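Local coordinates for protein ADP-ribosylation factor guanine nucleotide-exchange factor SEC7 (Saccharomyces cerevisiae, PDB 4OIY) that activates the small GTPase ARF1 at the trans-Golgi network by guanine nucleotide exchange, here as its catalytic Sec7 domain, and is thus involved in vesicle budding and Golgi traffic, at residues I16-N20 with G53-V59; A45-L49 with A76-F81. One frame throughout, in Å; residues are numbered along the deposited sequence.

Contact 1 of 2, residues I16-N20 with G53-V59; sequences IAIFN and GLDMAAV
An N-capped helix start, Asp55 ahead of helix 56-64, meets the last turns of helix 11-21 in the all-helical Sec7 domain, with Asn20 as the polar bridge. Asn20 OD1 accepts from Asp55 N at 2.8 Å, nearly straight at 171°, although the donor stands above the carbonyl plane, 39° out of it. The same amide is held at its other end by a weak bond from Asn20 ND2 to Gly53 O of 3.4 Å; together the strong and the weak bond probably limit its rotation. With Asp55 CG anti to the backbone N (chi1 -176°), the carboxylate turns from Asn20 to its own helix, where Asp55 OD1 accepts from Ala58 N at 3.0 Å on its anti lone pair and from Ala57 N more weakly. Apolar groups complete the contact: Ile16 CG2 lies 3.8 Å from Leu54 CD2, and the two side chains cross at about a right angle. The Phe19 ring takes Leu54 CD2 and Ala58 CB obliquely, while its CE1 reaches Val59 CG2 at 3.7 Å. The arrangement is that of an Asp N-cap whose own backbone N-H, lying outside the helix, is taken by an asparagine side chain of a neighbouring helix.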
ATOM      1  N   ILE A  16      11.148  18.128  -3.571  1.00 12.05           N
ATOM      2  CA  ILE A  16      10.357  17.032  -4.132  1.00 11.56           C
ATOM      3  C   ILE A  16      11.062  16.469  -5.369  1.00 11.45           C
ATOM      4  O   ILE A  16      11.097  15.253  -5.576  1.00 10.76           O
ATOM      5  CB  ILE A  16       8.917  17.499  -4.453  1.00 11.59           C
ATOM      6  CG1 ILE A  16       8.152  17.701  -3.139  1.00 11.56           C
ATOM      7  CG2 ILE A  16       8.192  16.502  -5.357  1.00 11.72           C
ATOM      8  CD1 ILE A  16       6.817  18.395  -3.288  1.00 11.91           C
ATOM      9  N   ALA A  17      11.642  17.345  -6.177  1.00 11.27           N
ATOM     10  CA  ALA A  17      12.412  16.895  -7.338  1.00 11.36           C
ATOM     11  C   ALA A  17      13.617  16.058  -6.909  1.00 11.57           C
ATOM     12  O   ALA A  17      13.908  15.024  -7.524  1.00 11.51           O
ATOM     13  CB  ALA A  17      12.858  18.083  -8.183  1.00 11.56           C
ATOM     14  N   ILE A  18      14.300  16.489  -5.852  1.00 11.43           N
ATOM     15  CA  ILE A  18      15.434  15.727  -5.319  1.00 11.63           C
ATOM     16  C   ILE A  18      14.937  14.363  -4.847  1.00 11.19           C
ATOM     17  O   ILE A  18      15.559  13.342  -5.139  1.00 10.98           O
ATOM     18  CB  ILE A  18      16.148  16.476  -4.173  1.00 12.31           C
ATOM     19  CG1 ILE A  18      16.788  17.763  -4.697  1.00 13.08           C
ATOM     20  CG2 ILE A  18      17.215  15.599  -3.529  1.00 12.44           C
ATOM     21  CD1 ILE A  18      17.210  18.717  -3.604  1.00 13.58           C
ATOM     22  N   PHE A  19      13.807  14.341  -4.149  1.00 10.60           N
ATOM     23  CA  PHE A  19      13.254  13.073  -3.654  1.00 10.32           C
ATOM     24  C   PHE A  19      12.941  12.124  -4.800  1.00 10.12           C
ATOM     25  O   PHE A  19      13.252  10.942  -4.740  1.00 10.25           O
ATOM     26  CB  PHE A  19      11.984  13.292  -2.827  1.00 10.34           C
ATOM     27  CG  PHE A  19      11.361  12.009  -2.346  1.00 10.26           C
ATOM     28  CD1 PHE A  19      10.433  11.326  -3.120  1.00 10.37           C
ATOM     29  CD2 PHE A  19      11.743  11.465  -1.136  1.00 10.35           C
ATOM     30  CE1 PHE A  19       9.888  10.131  -2.677  1.00 10.53           C
ATOM     31  CE2 PHE A  19      11.199  10.276  -0.686  1.00 10.50           C
ATOM     32  CZ  PHE A  19      10.273   9.604  -1.458  1.00 10.63           C
ATOM     33  N   ASN A  20      12.291  12.636  -5.835  1.00 10.01           N
ATOM     34  CA  ASN A  20      11.867  11.790  -6.940  1.00 10.40           C
ATOM     35  C   ASN A  20      13.058  11.234  -7.713  1.00 11.21           C
ATOM     36  O   ASN A  20      12.957  10.169  -8.318  1.00 11.76           O
ATOM     37  CB  ASN A  20      10.914  12.541  -7.874  1.00 10.23           C
ATOM     38  CG  ASN A  20       9.537  12.750  -7.268  1.00 10.04           C
ATOM     39  OD1 ASN A  20       9.104  12.008  -6.390  1.00 10.13           O
ATOM     40  ND2 ASN A  20       8.831  13.766  -7.748  1.00  9.94           N
ATOM     41  N   GLY A  53       2.718  15.525  -4.961  1.00 13.96           N
ATOM     42  CA  GLY A  53       3.703  15.628  -6.023  1.00 13.48           C
ATOM     43  C   GLY A  53       4.831  14.620  -5.961  1.00 12.57           C
ATOM     44  O   GLY A  53       5.733  14.665  -6.793  1.00 12.92           O
ATOM     45  N   LEU A  54       4.797  13.717  -4.977  1.00 12.18           N
ATOM     46  CA  LEU A  54       5.798  12.662  -4.911  1.00 11.93           C
ATOM     47  C   LEU A  54       5.451  11.592  -5.933  1.00 11.90           C
ATOM     48  O   LEU A  54       4.277  11.267  -6.130  1.00 12.26           O
ATOM     49  CB  LEU A  54       5.891  12.055  -3.511  1.00 11.97           C
ATOM     50  CG  LEU A  54       6.202  13.015  -2.361  1.00 12.28           C
ATOM     51  CD1 LEU A  54       6.411  12.250  -1.066  1.00 12.29           C
ATOM     52  CD2 LEU A  54       7.409  13.889  -2.646  1.00 12.38           C
ATOM     53  N   ASP A  55       6.474  11.073  -6.600  1.00 11.80           N
ATOM     54  CA  ASP A  55       6.284  10.014  -7.577  1.00 11.97           C
ATOM     55  C   ASP A  55       5.966   8.721  -6.824  1.00 11.87           C
ATOM     56  O   ASP A  55       6.731   8.295  -5.972  1.00 10.98           O
ATOM     57  CB  ASP A  55       7.535   9.867  -8.431  1.00 12.72           C
ATOM     58  CG  ASP A  55       7.367   8.864  -9.523  1.00 13.60           C
ATOM     59  OD1 ASP A  55       7.493   7.665  -9.224  1.00 14.25           O
ATOM     60  OD2 ASP A  55       7.117   9.270 -10.681  1.00 15.17           O
ATOM     61  N   MET A  56       4.828   8.106  -7.133  1.00 12.22           N
ATOM     62  CA  MET A  56       4.390   6.935  -6.378  1.00 12.77           C
ATOM     63  C   MET A  56       5.324   5.752  -6.526  1.00 11.27           C
ATOM     64  O   MET A  56       5.428   4.938  -5.614  1.00 10.08           O
ATOM     65  CB  MET A  56       2.978   6.544  -6.778  1.00 15.50           C
ATOM     66  CG  MET A  56       1.975   7.571  -6.301  1.00 17.41           C
ATOM     67  SD  MET A  56       0.373   6.821  -6.088  1.00 22.97           S
ATOM     68  CE  MET A  56      -0.063   6.589  -7.797  1.00 21.79           C
ATOM     69  N   ALA A  57       5.990   5.654  -7.668  1.00 10.42           N
ATOM     70  CA  ALA A  57       6.971   4.595  -7.866  1.00  9.87           C
ATOM     71  C   ALA A  57       8.231   4.859  -7.056  1.00  9.38           C
ATOM     72  O   ALA A  57       8.799   3.938  -6.476  1.00  9.17           O
ATOM     73  CB  ALA A  57       7.303   4.425  -9.337  1.00  9.90           C
ATOM     74  N   ALA A  58       8.664   6.118  -6.996  1.00  8.87           N
ATOM     75  CA  ALA A  58       9.802   6.465  -6.164  1.00  8.70           C
ATOM     76  C   ALA A  58       9.490   6.192  -4.691  1.00  8.45           C
ATOM     77  O   ALA A  58      10.325   5.648  -3.966  1.00  8.51           O
ATOM     78  CB  ALA A  58      10.196   7.924  -6.373  1.00  8.65           C
ATOM     79  N   VAL A  59       8.283   6.540  -4.251  1.00  8.33           N
ATOM     80  CA  VAL A  59       7.875   6.289  -2.864  1.00  8.47           C
ATOM     81  C   VAL A  59       7.858   4.785  -2.583  1.00  8.53           C
ATOM     82  O   VAL A  59       8.383   4.332  -1.570  1.00  8.53           O
ATOM     83  CB  VAL A  59       6.494   6.924  -2.552  1.00  8.37           C
ATOM     84  CG1 VAL A  59       5.983   6.481  -1.186  1.00  8.51           C
ATOM     85  CG2 VAL A  59       6.572   8.444  -2.628  1.00  8.38           C
TER

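Contact 2 of 2, residues A45-L49 with A76-F81; sequences AKWLL and AFVDEF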
ATOM      1  N   ALA A  45       7.619   9.048   7.322  1.00 11.01           N
ATOM      2  CA  ALA A  45       6.337   8.479   6.881  1.00 11.19           C
ATOM      3  C   ALA A  45       5.247   9.545   6.748  1.00 11.27           C
ATOM      4  O   ALA A  45       4.511   9.575   5.764  1.00 10.90           O
ATOM      5  CB  ALA A  45       5.885   7.384   7.836  1.00 11.38           C
ATOM      6  N   LYS A  46       5.145  10.428   7.738  1.00 11.76           N
ATOM      7  CA  LYS A  46       4.137  11.478   7.692  1.00 12.49           C
ATOM      8  C   LYS A  46       4.363  12.416   6.504  1.00 12.24           C
ATOM      9  O   LYS A  46       3.411  12.791   5.811  1.00 12.87           O
ATOM     10  CB  LYS A  46       4.123  12.258   9.006  1.00 13.27           C
ATOM     11  CG  LYS A  46       3.471  11.501  10.151  1.00 14.18           C
ATOM     12  CD  LYS A  46       3.476  12.336  11.428  1.00 15.07           C
ATOM     13  CE  LYS A  46       2.822  11.611  12.593  1.00 16.22           C
ATOM     14  NZ  LYS A  46       1.342  11.622  12.489  1.00 17.16           N
ATOM     15  N   TRP A  47       5.620  12.773   6.256  1.00 12.15           N
ATOM     16  CA  TRP A  47       5.956  13.633   5.118  1.00 12.15           C
ATOM     17  C   TRP A  47       5.585  12.976   3.778  1.00 12.03           C
ATOM     18  O   TRP A  47       5.032  13.629   2.890  1.00 12.15           O
ATOM     19  CB  TRP A  47       7.438  14.033   5.146  1.00 12.25           C
ATOM     20  CG  TRP A  47       7.797  15.046   4.080  1.00 12.34           C
ATOM     21  CD1 TRP A  47       7.645  16.407   4.145  1.00 12.40           C
ATOM     22  CD2 TRP A  47       8.356  14.770   2.793  1.00 11.91           C
ATOM     23  NE1 TRP A  47       8.083  16.989   2.979  1.00 12.51           N
ATOM     24  CE2 TRP A  47       8.510  16.007   2.125  1.00 12.28           C
ATOM     25  CE3 TRP A  47       8.735  13.595   2.135  1.00 11.85           C
ATOM     26  CZ2 TRP A  47       9.037  16.099   0.838  1.00 11.89           C
ATOM     27  CZ3 TRP A  47       9.263  13.694   0.852  1.00 11.61           C
ATOM     28  CH2 TRP A  47       9.406  14.931   0.221  1.00 11.86           C
ATOM     29  N   LEU A  48       5.859  11.682   3.639  1.00 11.93           N
ATOM     30  CA  LEU A  48       5.466  10.951   2.429  1.00 12.59           C
ATOM     31  C   LEU A  48       3.960  11.050   2.176  1.00 13.51           C
ATOM     32  O   LEU A  48       3.532  11.279   1.041  1.00 13.85           O
ATOM     33  CB  LEU A  48       5.901   9.479   2.514  1.00 12.23           C
ATOM     34  CG  LEU A  48       7.414   9.215   2.557  1.00 11.99           C
ATOM     35  CD1 LEU A  48       7.714   7.734   2.732  1.00 11.85           C
ATOM     36  CD2 LEU A  48       8.113   9.760   1.323  1.00 12.12           C
ATOM     37  N   LEU A  49       3.162  10.910   3.233  1.00 14.22           N
ATOM     38  CA  LEU A  49       1.700  10.895   3.097  1.00 15.29           C
ATOM     39  C   LEU A  49       1.064  12.276   2.965  1.00 16.79           C
ATOM     40  O   LEU A  49      -0.003  12.417   2.358  1.00 17.49           O
ATOM     41  CB  LEU A  49       1.073  10.153   4.277  1.00 15.16           C
ATOM     42  CG  LEU A  49       1.257   8.634   4.202  1.00 14.96           C
ATOM     43  CD1 LEU A  49       0.989   7.980   5.548  1.00 15.19           C
ATOM     44  CD2 LEU A  49       0.358   8.027   3.131  1.00 14.99           C
ATOM     45  N   ALA A  76       6.067   2.495   9.763  1.00 10.74           N
ATOM     46  CA  ALA A  76       5.468   3.761  10.205  1.00 10.44           C
ATOM     47  C   ALA A  76       4.451   4.282   9.190  1.00 10.46           C
ATOM     48  O   ALA A  76       3.427   4.827   9.557  1.00 10.69           O
ATOM     49  CB  ALA A  76       6.539   4.812  10.444  1.00 10.48           C
ATOM     50  N   PHE A  77       4.746   4.114   7.912  1.00 10.12           N
ATOM     51  CA  PHE A  77       3.855   4.554   6.839  1.00  9.87           C
ATOM     52  C   PHE A  77       2.506   3.837   6.964  1.00 10.10           C
ATOM     53  O   PHE A  77       1.457   4.478   6.973  1.00 10.33           O
ATOM     54  CB  PHE A  77       4.557   4.264   5.505  1.00  9.67           C
ATOM     55  CG  PHE A  77       3.797   4.658   4.269  1.00  9.61           C
ATOM     56  CD1 PHE A  77       3.937   5.929   3.730  1.00  9.77           C
ATOM     57  CD2 PHE A  77       3.020   3.726   3.596  1.00  9.65           C
ATOM     58  CE1 PHE A  77       3.282   6.279   2.564  1.00  9.79           C
ATOM     59  CE2 PHE A  77       2.348   4.075   2.435  1.00  9.67           C
ATOM     60  CZ  PHE A  77       2.494   5.350   1.915  1.00  9.65           C
ATOM     61  N   VAL A  78       2.545   2.512   7.093  1.00 10.25           N
ATOM     62  CA  VAL A  78       1.318   1.726   7.268  1.00 10.44           C
ATOM     63  C   VAL A  78       0.606   2.138   8.559  1.00 11.40           C
ATOM     64  O   VAL A  78      -0.614   2.221   8.584  1.00 11.16           O
ATOM     65  CB  VAL A  78       1.574   0.200   7.257  1.00 10.31           C
ATOM     66  CG1 VAL A  78       0.259  -0.564   7.344  1.00 10.36           C
ATOM     67  CG2 VAL A  78       2.322  -0.210   5.994  1.00 10.23           C
ATOM     68  N   ASP A  79       1.373   2.426   9.607  1.00 12.67           N
ATOM     69  CA  ASP A  79       0.792   2.816  10.901  1.00 14.13           C
ATOM     70  C   ASP A  79      -0.003   4.117  10.849  1.00 14.02           C
ATOM     71  O   ASP A  79      -0.830   4.354  11.731  1.00 14.82           O
ATOM     72  CB  ASP A  79       1.873   2.964  11.981  1.00 15.60           C
ATOM     73  CG  ASP A  79       2.347   1.642  12.538  1.00 17.01           C
ATOM     74  OD1 ASP A  79       1.727   0.589  12.273  1.00 18.34           O
ATOM     75  OD2 ASP A  79       3.361   1.669  13.277  1.00 19.33           O
ATOM     76  N   GLU A  80       0.257   4.965   9.853  1.00 13.67           N
ATOM     77  CA  GLU A  80      -0.481   6.225   9.688  1.00 13.89           C
ATOM     78  C   GLU A  80      -1.891   6.043   9.129  1.00 13.69           C
ATOM     79  O   GLU A  80      -2.718   6.947   9.226  1.00 14.11           O
ATOM     80  CB  GLU A  80       0.308   7.190   8.802  1.00 14.68           C
ATOM     81  CG  GLU A  80       1.585   7.675   9.456  1.00 15.40           C
ATOM     82  CD  GLU A  80       1.304   8.512  10.687  1.00 16.47           C
ATOM     83  OE1 GLU A  80       0.527   9.478  10.573  1.00 17.72           O
ATOM     84  OE2 GLU A  80       1.851   8.193  11.760  1.00 17.83           O
ATOM     85  N   PHE A  81      -2.172   4.880   8.557  1.00 12.77           N
ATOM     86  CA  PHE A  81      -3.485   4.619   7.982  1.00 12.59           C
ATOM     87  C   PHE A  81      -4.486   4.264   9.066  1.00 12.93           C
ATOM     88  O   PHE A  81      -4.155   3.555  10.029  1.00 13.26           O
ATOM     89  CB  PHE A  81      -3.425   3.479   6.962  1.00 11.98           C
ATOM     90  CG  PHE A  81      -2.809   3.872   5.658  1.00 11.56           C
ATOM     91  CD1 PHE A  81      -1.436   4.000   5.553  1.00 11.15           C
ATOM     92  CD2 PHE A  81      -3.596   4.123   4.541  1.00 11.25           C
ATOM     93  CE1 PHE A  81      -0.853   4.371   4.361  1.00 11.23           C
ATOM     94  CE2 PHE A  81      -3.020   4.508   3.347  1.00 11.16           C
ATOM     95  CZ  PHE A  81      -1.642   4.620   3.257  1.00 10.97           C
TER
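The Phe77 ring meets Leu48 CB at its edge, near the ring plane, at 4.1 Å from CE1, while Leu49 CD2 approaches the ring obliquely, 3.5 Å from Phe77 CE1. The Phe81 ring has Phe77 O at its edge, in plane, and receives Leu49 CD2 obliquely at 4.0 Å from CZ, so the same methyl touches both rings; Phe95 of helix 88-96 also meets the Phe81 ring edge-to-face. The other methyl of Leu49, CD1, sits 3.4 Å from Glu80 CB. The CA atoms of Ala45 and Phe77 are 4.6 Å apart, consistent with the alanine methyls leaving room for close approach; Ala45 CB lies 3.7 Å from Ala76 CB. Lys46 NZ forms a salt bridge with Glu80 OE1 at 3.0 Å, met on the syn side and 30° out of the carboxylate plane. The lysine is extended until chi4 (-77°), which bends NZ to the carboxylate. Replacing Glu80 by an alanine would probably leave the Lys46 ammonium without this acidic mate and its chain freer to turn. In the all-helical Sec7 domain, helix 41-50 thus packs on the C-terminal end of helix 68-79 and the residues that follow through apolar contacts, with one charge pair at the margin.

In the fold
Contact 1 and contact 2 both lie on the N-terminal helices of the Sec7 domain, and their segments alternate along the chain, with about 15 Å between centres. Contact 2 lies deeper, its centre about 10 Å from the centre of the chain, against about 16 Å; four of its eight touching residues are buried in the fold, against two of eight, and both contacts are partly buried. Each joins different elements, yet they meet through helix 41-50: Phe19 CZ packs on Leu48 CD2 at 3.5 Å, and Leu54 CD2 on Trp47 CH2 at 3.6 Å. Both keep polar groups toward the outside, but contact 1 uses a neutral amide on loop backbone, contact 2 a salt bridge between side chains.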